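PDB 2FEF: hypothetical protein PA2201 from Pseudomonas aeruginosa, which is of unknown function but is probably an immunity protein that protects its producer against a PoNe-type DNase toxin. Local coordinates for residues A36-D41 / L87-D92. Residues are numbered along the deposited sequence; the frame is centred on the assembly and turned at random.
Sequences ADWKAD and LLKAID
Trp-38 reaches from helix 35-54 to helix 66-93 and gives its indole N-H to the backbone of Lys-89: NE1 lies 2.8 Å from Lys-89 O, with an N-H...O angle of 149°. The side chain is swung out with CG anti to the backbone N (chi1 -178°), and this carries the pyrrole edge across to the partner helix. NE1 meets the oxygen from above the carbonyl plane, with a C=O...N angle of 113°, so the bond does not lie along a lone pair. Tryptophan fits because one residue supplies both a long apolar plate, stacked on Trp-42, and a donor at its rim; NE1 also packs 3.7 Å from Lys-89 CB. Helices 35-54 and 66-93 belong to the all-helical PA2201 N-terminal domain-like region, and the contact joins the start of the first to the last turns of the second. One turn further on, Asp-41 OD2 forms a salt bridge with Lys-89 NZ, 3.2 Å away, the ammonium coming from above the carboxylate plane. Lysine suits its place by pairing a long apolar stem with a charged end: bent at chi2 and then extended, its methylenes pass alongside the CD1-NE1 edge of the indole, Lys-89 CD 4.2 Å from Trp-38 CD1, and the charge reaches Asp-41. The two carboxylate oxygens of the aspartate let one group meet two cations, OD2 the lysine and OD1 Arg-43 of the second subunit, its stronger partner.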
loop_
_atom_site.group_PDB
_atom_site.type_symbol
_atom_site.label_atom_id
_atom_site.label_comp_id
_atom_site.label_asym_id
_atom_site.label_seq_id
_atom_site.Cartn_x
_atom_site.Cartn_y
_atom_site.Cartn_z
ATOM N N ALA B 36 17.421 9.512 -5.798
ATOM C CA ALA B 36 16.365 8.708 -6.460
ATOM C C ALA B 36 15.633 7.803 -5.466
ATOM O O ALA B 36 14.400 7.760 -5.430
ATOM C CB ALA B 36 16.940 7.886 -7.631
ATOM N N ASP B 37 16.401 7.080 -4.663
ATOM C CA ASP B 37 15.863 6.230 -3.598
ATOM C C ASP B 37 15.024 7.044 -2.625
ATOM O O ASP B 37 13.889 6.653 -2.305
ATOM C CB ASP B 37 17.002 5.550 -2.840
ATOM C CG ASP B 37 17.655 4.457 -3.660
ATOM O OD1 ASP B 37 17.051 4.055 -4.693
ATOM O OD2 ASP B 37 18.777 4.019 -3.283
ATOM N N TRP B 38 15.581 8.187 -2.207
ATOM C CA TRP B 38 14.894 9.083 -1.270
ATOM C C TRP B 38 13.516 9.476 -1.819
ATOM O O TRP B 38 12.522 9.339 -1.130
ATOM C CB TRP B 38 15.709 10.358 -0.929
ATOM C CG TRP B 38 14.922 11.165 0.071
ATOM C CD1 TRP B 38 14.961 11.035 1.431
ATOM C CD2 TRP B 38 13.938 12.172 -0.211
ATOM N NE1 TRP B 38 14.087 11.914 2.017
ATOM C CE2 TRP B 38 13.432 12.615 1.034
ATOM C CE3 TRP B 38 13.444 12.751 -1.397
ATOM C CZ2 TRP B 38 12.448 13.611 1.137
ATOM C CZ3 TRP B 38 12.465 13.741 -1.302
ATOM C CH2 TRP B 38 11.972 14.158 -0.039
ATOM N N LYS B 39 13.468 9.945 -3.061
ATOM C CA LYS B 39 12.211 10.398 -3.654
ATOM C C LYS B 39 11.205 9.262 -3.719
ATOM O O LYS B 39 10.011 9.475 -3.517
ATOM C CB LYS B 39 12.448 10.987 -5.050
ATOM C CG LYS B 39 11.213 11.693 -5.654
ATOM N N ALA B 40 11.671 8.056 -4.002
ATOM C CA ALA B 40 10.737 6.911 -4.076
ATOM C C ALA B 40 10.241 6.563 -2.683
ATOM O O ALA B 40 9.078 6.209 -2.517
ATOM C CB ALA B 40 11.384 5.701 -4.748
ATOM N N ASP B 41 11.122 6.654 -1.683
ATOM C CA ASP B 41 10.730 6.407 -0.296
ATOM C C ASP B 41 9.675 7.438 0.150
ATOM O O ASP B 41 8.695 7.091 0.792
ATOM C CB ASP B 41 11.926 6.537 0.655
ATOM C CG ASP B 41 12.925 5.398 0.530
ATOM O OD1 ASP B 41 12.601 4.357 -0.073
ATOM O OD2 ASP B 41 14.045 5.571 1.067
ATOM N N LEU B 87 8.849 12.140 8.807
ATOM C CA LEU B 87 9.649 13.198 9.457
ATOM C C LEU B 87 11.146 12.885 9.314
ATOM O O LEU B 87 11.930 13.734 8.905
ATOM C CB LEU B 87 9.244 13.345 10.941
ATOM C CG LEU B 87 10.052 14.414 11.724
ATOM C CD1 LEU B 87 10.011 15.735 11.056
ATOM C CD2 LEU B 87 9.468 14.503 13.130
ATOM N N LEU B 88 11.523 11.656 9.628
ATOM C CA LEU B 88 12.904 11.224 9.478
ATOM C C LEU B 88 13.430 11.428 8.053
ATOM O O LEU B 88 14.502 11.995 7.860
ATOM C CB LEU B 88 13.041 9.754 9.943
ATOM C CG LEU B 88 14.465 9.209 9.794
ATOM C CD1 LEU B 88 15.464 9.975 10.696
ATOM C CD2 LEU B 88 14.464 7.720 10.064
ATOM N N LYS B 89 12.685 10.975 7.047
ATOM C CA LYS B 89 13.108 11.190 5.670
ATOM C C LYS B 89 13.286 12.682 5.344
ATOM O O LYS B 89 14.200 13.078 4.605
ATOM C CB LYS B 89 12.063 10.573 4.745
ATOM C CG LYS B 89 12.030 9.052 4.875
ATOM C CD LYS B 89 13.248 8.417 4.184
ATOM C CE LYS B 89 13.412 6.983 4.661
ATOM N NZ LYS B 89 14.659 6.423 4.043
ATOM N N ALA B 90 12.394 13.518 5.880
ATOM C CA ALA B 90 12.481 14.958 5.638
ATOM C C ALA B 90 13.762 15.564 6.285
ATOM O O ALA B 90 14.403 16.442 5.715
ATOM C CB ALA B 90 11.230 15.629 6.183
ATOM N N ILE B 91 14.121 15.097 7.470
ATOM C CA ILE B 91 15.404 15.469 8.091
ATOM C C ILE B 91 16.602 15.085 7.188
ATOM O O ILE B 91 17.491 15.931 6.864
ATOM C CB ILE B 91 15.593 14.815 9.513
ATOM C CG1 ILE B 91 14.441 15.237 10.453
ATOM C CG2 ILE B 91 16.997 15.283 10.099
ATOM C CD1 ILE B 91 14.370 14.440 11.753
ATOM N N ASP B 92 16.638 13.820 6.768
ATOM C CA ASP B 92 17.688 13.363 5.805
ATOM C C ASP B 92 17.801 14.275 4.577
ATOM O O ASP B 92 18.904 14.621 4.126
ATOM C CB ASP B 92 17.353 11.961 5.288
ATOM C CG ASP B 92 17.703 10.840 6.264
ATOM O OD1 ASP B 92 18.301 11.098 7.328
ATOM O OD2 ASP B 92 17.322 9.667 5.951
#